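Local coordinates for protein transcriptional regulator AcuR (Rhodobacter sphaeroides 2.4.1, PDB 3BRU) that represses transcription of its own operon as a TetR-family regulator, probably by binding two operator sequences in the promoter, at residues A[114-119]-A[200-205]; A[128-133]-A[153-158]. One frame throughout, in Å; residues are numbered along the deposited sequence.

Contact 1: residues A[114-119]-A[200-205]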
loop_
_atom_site.group_PDB
_atom_site.type_symbol
_atom_site.label_atom_id
_atom_site.label_comp_id
_atom_site.label_asym_id
_atom_site.label_seq_id
_atom_site.Cartn_x
_atom_site.Cartn_y
_atom_site.Cartn_z
HETATM N N MSE A 114 7.236 -2.757 18.142
HETATM C CA MSE A 114 6.268 -1.803 18.690
HETATM C C MSE A 114 5.070 -1.498 17.810
HETATM O O MSE A 114 3.935 -1.470 18.295
HETATM C CB MSE A 114 6.957 -0.477 19.003
HETATM C CG MSE A 114 7.936 -0.575 20.148
HETATM SE SE MSE A 114 8.619 1.135 20.810
HETATM C CE MSE A 114 8.964 2.040 19.124
ATOM N N ALA A 115 5.325 -1.218 16.534
ATOM C CA ALA A 115 4.282 -0.951 15.590
ATOM C C ALA A 115 3.390 -2.179 15.471
ATOM O O ALA A 115 2.186 -2.050 15.438
ATOM C CB ALA A 115 4.876 -0.531 14.218
ATOM N N GLU A 116 3.971 -3.373 15.426
ATOM C CA GLU A 116 3.171 -4.607 15.434
ATOM C C GLU A 116 2.312 -4.779 16.703
ATOM O O GLU A 116 1.138 -5.185 16.631
ATOM C CB GLU A 116 4.078 -5.813 15.263
ATOM C CG GLU A 116 3.338 -7.166 15.309
ATOM C CD GLU A 116 4.271 -8.371 15.092
ATOM O OE1 GLU A 116 5.441 -8.165 14.612
ATOM O OE2 GLU A 116 3.838 -9.521 15.427
ATOM N N GLU A 117 2.903 -4.478 17.864
ATOM C CA GLU A 117 2.175 -4.497 19.131
ATOM C C GLU A 117 0.989 -3.546 19.130
ATOM O O GLU A 117 -0.092 -3.889 19.633
ATOM C CB GLU A 117 3.104 -4.192 20.311
ATOM C CG GLU A 117 4.034 -5.367 20.647
ATOM C CD GLU A 117 5.261 -4.979 21.506
ATOM O OE1 GLU A 117 5.446 -3.772 21.816
ATOM O OE2 GLU A 117 6.032 -5.910 21.891
ATOM N N GLY A 118 1.197 -2.352 18.572
ATOM C CA GLY A 118 0.133 -1.394 18.390
ATOM C C GLY A 118 -0.961 -1.960 17.511
ATOM O O GLY A 118 -2.121 -1.919 17.876
HETATM N N MSE A 119 -0.598 -2.495 16.346
HETATM C CA MSE A 119 -1.590 -3.082 15.425
HETATM C C MSE A 119 -2.343 -4.272 16.027
HETATM O O MSE A 119 -3.535 -4.451 15.748
HETATM C CB MSE A 119 -0.959 -3.510 14.106
HETATM C CG MSE A 119 -0.560 -2.408 13.139
HETATM SE SE MSE A 119 -0.115 -3.325 11.438
HETATM C CE MSE A 119 -1.953 -3.867 10.831
ATOM N N LEU A 200 -5.381 -9.825 8.354
ATOM C CA LEU A 200 -5.693 -9.765 9.790
ATOM C C LEU A 200 -4.739 -10.600 10.625
ATOM O O LEU A 200 -5.195 -11.373 11.456
ATOM C CB LEU A 200 -7.162 -10.153 10.067
ATOM C CG LEU A 200 -8.165 -9.243 9.364
ATOM C CD1 LEU A 200 -9.592 -9.770 9.489
ATOM C CD2 LEU A 200 -8.041 -7.805 9.911
ATOM N N ARG A 201 -3.437 -10.458 10.364
ATOM C CA ARG A 201 -2.392 -11.194 11.070
ATOM C C ARG A 201 -1.005 -10.548 10.857
ATOM O O ARG A 201 -0.802 -9.804 9.890
ATOM C CB ARG A 201 -2.362 -12.647 10.599
ATOM C CG ARG A 201 -1.926 -12.816 9.149
ATOM C CD ARG A 201 -2.205 -14.217 8.682
ATOM N NE ARG A 201 -1.633 -14.448 7.364
ATOM C CZ ARG A 201 -1.392 -15.650 6.848
ATOM N NH1 ARG A 201 -1.675 -16.750 7.549
ATOM N NH2 ARG A 201 -0.857 -15.744 5.635
ATOM N N PRO A 202 -0.032 -10.831 11.752
ATOM C CA PRO A 202 1.265 -10.142 11.599
ATOM C C PRO A 202 2.233 -10.766 10.584
ATOM O O PRO A 202 3.277 -10.197 10.323
ATOM C CB PRO A 202 1.842 -10.196 13.012
ATOM C CG PRO A 202 1.345 -11.493 13.558
ATOM C CD PRO A 202 -0.037 -11.719 12.934
ATOM N N ASP A 203 1.872 -11.892 9.980
ATOM C CA ASP A 203 2.772 -12.633 9.093
ATOM C C ASP A 203 3.476 -11.806 8.013
ATOM O O ASP A 203 4.668 -12.004 7.817
ATOM C CB ASP A 203 2.042 -13.812 8.450
ATOM C CG ASP A 203 1.317 -14.676 9.483
ATOM O OD1 ASP A 203 0.796 -14.111 10.484
ATOM O OD2 ASP A 203 1.260 -15.925 9.284
ATOM N N PRO A 204 2.736 -10.922 7.286
ATOM C CA PRO A 204 3.406 -10.089 6.270
ATOM C C PRO A 204 4.436 -9.124 6.849
ATOM O O PRO A 204 5.383 -8.759 6.144
ATOM C CB PRO A 204 2.250 -9.318 5.622
ATOM C CG PRO A 204 1.023 -10.111 5.954
ATOM C CD PRO A 204 1.278 -10.659 7.311
ATOM N N LEU A 205 4.250 -8.719 8.111
ATOM C CA LEU A 205 5.208 -7.910 8.796
ATOM C C LEU A 205 6.494 -8.681 8.995
ATOM O O LEU A 205 7.571 -8.132 8.737
ATOM C CB LEU A 205 4.663 -7.441 10.158
ATOM C CG LEU A 205 3.348 -6.659 10.139
ATOM C CD1 LEU A 205 2.970 -6.247 11.574
ATOM C CD2 LEU A 205 3.452 -5.446 9.202
#
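Glu116, near the end of helix 104-120, reaches across to Pro202 and Leu205 with the whole length of its side chain, and this is the tightly packed part of the contact. CD1 of Leu205 sits 3.9 Å from Glu116 CB and also 3.9 Å from Glu116 CG, so one methyl rests against the aliphatic stem of the acid. The stem is offered this way because CG is anti to the backbone N (chi1 178°) and the chain runs on extended, which carries the carboxylate past Leu205 to the proline ring. There Glu116 OE2 makes the shortest approach, 3.2 Å from Pro202 CB, a van der Waals contact; the polar need of this oxygen is met by a hydrogen bond with His206 NE2, one residue beyond the segment. Met119, a selenomethionine, adds a more distant touch, its SE 4.3 Å from Leu205 CD1, and Phe124 packs on both Met119 and Pro202.

The outer side is looser. Arg201 is exposed, the CB atoms of Arg201 and Asp203 point away from helix 104-120, and neither side chain comes within contact distance of 114-119; Arg201 pairs with Glu199 instead. Leu200, the first residue past helix 178-199, breaks from helical geometry with positive phi. The contact thus packs the turn between helices 178-199 and 203-212, with the start of the latter, against helix 104-120 in the all-helical C-terminal domain of a TetR-family regulator.

Contact 2: residues A[128-133]-A[153-158]; sequences CLVGNL and ETWQRR
Trp155 points the far end of its indole, the benzo edge carrying CH2 and CZ3, at the first turn of helix 129-135, where Cys128 and Val130 receive it. These two residues meet the ring differently. The sulfur stands at the rim: Cys128 SG is 5.1 Å from the centroid of the six-membered ring and 78° off its normal, close to the ring plane, with Trp155 CH2 at 3.9 Å and Trp155 CZ3 at 4.1 Å. This is an edge-on sulfur-aromatic contact. Val130 approaches the same corner obliquely, its CG2 3.9 Å from Trp155 CH2, and the side chains of Val130 and Trp155 extend toward one another from opposite directions. The long indole bridges backbones whose nearest CA atoms, those of Val130 and Trp155, are 11.2 Å apart.

The thiol has a second role. Cys128 is the N-cap residue; its SG, anti to the backbone N (chi1 -177°), accepts a weak capping bond from Gly131 N over 3.7 Å, at an N-H...S angle of 156°. The same sulfur therefore meets the helix start and the indole rim.

All three touching residues are buried. The rings of Phe89 and Trp186 meet Trp155, and Glu190 of helix 178-199 packs on both Cys128 and Trp155. The indole thus joins short helix 129-135 to long helix 143-167 within the helical core of the C-terminal domain, the part that in TetR-family repressors generally serves ligand binding and dimerisation.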
loop_
_atom_site.group_PDB
_atom_site.type_symbol
_atom_site.label_atom_id
_atom_site.label_comp_id
_atom_site.label_asym_id
_atom_site.label_seq_id
_atom_site.Cartn_x
_atom_site.Cartn_y
_atom_site.Cartn_z
ATOM N N CYS A 128 -1.876 2.172 8.758
ATOM C CA CYS A 128 -1.246 3.461 8.741
ATOM C C CYS A 128 -2.208 4.452 8.075
ATOM O O CYS A 128 -2.727 4.186 6.993
ATOM C CB CYS A 128 0.081 3.380 7.993
ATOM S SG CYS A 128 0.929 4.952 8.037
ATOM N N LEU A 129 -2.444 5.583 8.723
ATOM C CA LEU A 129 -3.258 6.647 8.134
ATOM C C LEU A 129 -2.676 7.146 6.805
ATOM O O LEU A 129 -3.397 7.383 5.842
ATOM C CB LEU A 129 -3.402 7.830 9.107
ATOM C CG LEU A 129 -4.152 8.995 8.477
ATOM C CD1 LEU A 129 -5.613 8.645 8.424
ATOM C CD2 LEU A 129 -3.958 10.277 9.223
ATOM N N VAL A 130 -1.358 7.314 6.784
ATOM C CA VAL A 130 -0.655 7.841 5.638
ATOM C C VAL A 130 -0.669 6.883 4.452
ATOM O O VAL A 130 -0.753 7.295 3.280
ATOM C CB VAL A 130 0.779 8.276 6.055
ATOM C CG1 VAL A 130 1.669 8.559 4.830
ATOM C CG2 VAL A 130 0.683 9.491 6.983
ATOM N N GLY A 131 -0.589 5.600 4.757
ATOM C CA GLY A 131 -0.691 4.575 3.726
ATOM C C GLY A 131 -2.103 4.486 3.213
ATOM O O GLY A 131 -2.305 4.416 1.987
ATOM N N ASN A 132 -3.085 4.463 4.124
ATOM C CA ASN A 132 -4.502 4.443 3.685
ATOM C C ASN A 132 -4.828 5.604 2.762
ATOM O O ASN A 132 -5.441 5.399 1.721
ATOM C CB ASN A 132 -5.500 4.484 4.842
ATOM C CG ASN A 132 -5.500 3.221 5.697
ATOM O OD1 ASN A 132 -4.694 2.281 5.511
ATOM N ND2 ASN A 132 -6.421 3.190 6.654
ATOM N N LEU A 133 -4.454 6.825 3.142
ATOM C CA LEU A 133 -4.820 7.977 2.337
ATOM C C LEU A 133 -3.988 8.026 1.053
ATOM O O LEU A 133 -4.504 8.410 -0.020
ATOM C CB LEU A 133 -4.665 9.283 3.111
ATOM C CG LEU A 133 -5.491 9.543 4.371
ATOM C CD1 LEU A 133 -5.221 10.949 4.880
ATOM C CD2 LEU A 133 -6.963 9.356 4.160
ATOM N N GLU A 153 8.521 11.544 3.718
ATOM C CA GLU A 153 9.872 12.027 3.588
ATOM C C GLU A 153 10.493 12.331 4.938
ATOM O O GLU A 153 11.683 12.105 5.107
ATOM C CB GLU A 153 9.933 13.206 2.636
ATOM C CG GLU A 153 9.996 12.715 1.189
ATOM C CD GLU A 153 9.650 13.803 0.182
ATOM O OE1 GLU A 153 9.392 14.956 0.626
ATOM O OE2 GLU A 153 9.616 13.508 -1.046
ATOM N N THR A 154 9.709 12.795 5.904
ATOM C CA THR A 154 10.228 12.954 7.259
ATOM C C THR A 154 10.674 11.630 7.851
ATOM O O THR A 154 11.782 11.525 8.399
ATOM C CB THR A 154 9.192 13.631 8.212
ATOM O OG1 THR A 154 8.925 14.944 7.713
ATOM C CG2 THR A 154 9.727 13.752 9.684
ATOM N N TRP A 155 9.810 10.620 7.743
ATOM C CA TRP A 155 10.121 9.301 8.229
ATOM C C TRP A 155 11.392 8.743 7.584
ATOM O O TRP A 155 12.251 8.149 8.285
ATOM C CB TRP A 155 8.947 8.388 7.996
ATOM C CG TRP A 155 7.702 8.772 8.757
ATOM C CD1 TRP A 155 7.593 9.664 9.813
ATOM C CD2 TRP A 155 6.386 8.249 8.546
ATOM N NE1 TRP A 155 6.283 9.732 10.243
ATOM C CE2 TRP A 155 5.525 8.873 9.493
ATOM C CE3 TRP A 155 5.843 7.306 7.642
ATOM C CZ2 TRP A 155 4.150 8.597 9.549
ATOM C CZ3 TRP A 155 4.473 7.022 7.706
ATOM C CH2 TRP A 155 3.645 7.663 8.653
ATOM N N GLN A 156 11.507 8.932 6.264
ATOM C CA GLN A 156 12.662 8.511 5.484
ATOM C C GLN A 156 13.953 9.216 5.895
ATOM O O GLN A 156 14.983 8.579 6.002
ATOM C CB GLN A 156 12.390 8.734 3.981
ATOM C CG GLN A 156 11.493 7.681 3.359
ATOM C CD GLN A 156 11.073 7.981 1.914
ATOM O OE1 GLN A 156 10.168 7.328 1.397
ATOM N NE2 GLN A 156 11.706 8.975 1.271
ATOM N N ARG A 157 13.895 10.517 6.136
ATOM C CA ARG A 157 15.060 11.276 6.627
ATOM C C ARG A 157 15.543 10.787 8.003
ATOM O O ARG A 157 16.752 10.759 8.282
ATOM C CB ARG A 157 14.709 12.754 6.767
ATOM C CG ARG A 157 15.262 13.625 5.720
ATOM C CD ARG A 157 14.919 15.121 5.986
ATOM N NE ARG A 157 13.552 15.443 5.566
ATOM C CZ ARG A 157 12.572 15.795 6.395
ATOM N NH1 ARG A 157 12.784 15.922 7.725
ATOM N NH2 ARG A 157 11.368 16.024 5.887
ATOM N N ARG A 158 14.609 10.435 8.883
ATOM C CA ARG A 158 15.004 9.957 10.213
ATOM C C ARG A 158 15.682 8.587 10.100
ATOM O O ARG A 158 16.654 8.308 10.790
ATOM C CB ARG A 158 13.803 9.892 11.155
ATOM C CG ARG A 158 13.205 11.249 11.452
ATOM C CD ARG A 158 12.118 11.123 12.523
ATOM N NE ARG A 158 12.690 10.806 13.833
ATOM C CZ ARG A 158 12.027 10.854 14.994
ATOM N NH1 ARG A 158 10.734 11.201 15.036
ATOM N NH2 ARG A 158 12.673 10.569 16.119
#

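The two contacts lie within the same C-terminal domain, their centres about 17 Å apart and their nearest atoms about 6 Å apart without touching. In chain order the segments run 114-119, 128-133, 153-158 and 200-205, so contact 2 falls wholly within the chain span that contact 1 brackets. Helices 104-120 and 129-135 are consecutive, and helix 178-199 packs on side chains of both contacts. Contact 2 is the more central, its centre about 5 Å from the chain centre against 13 Å for contact 1. Residues of both sites also reach the second subunit: Pro204 packs on its Glu183, and Gln156 hydrogen-bonds its Arg195, placing both near the dimer interface.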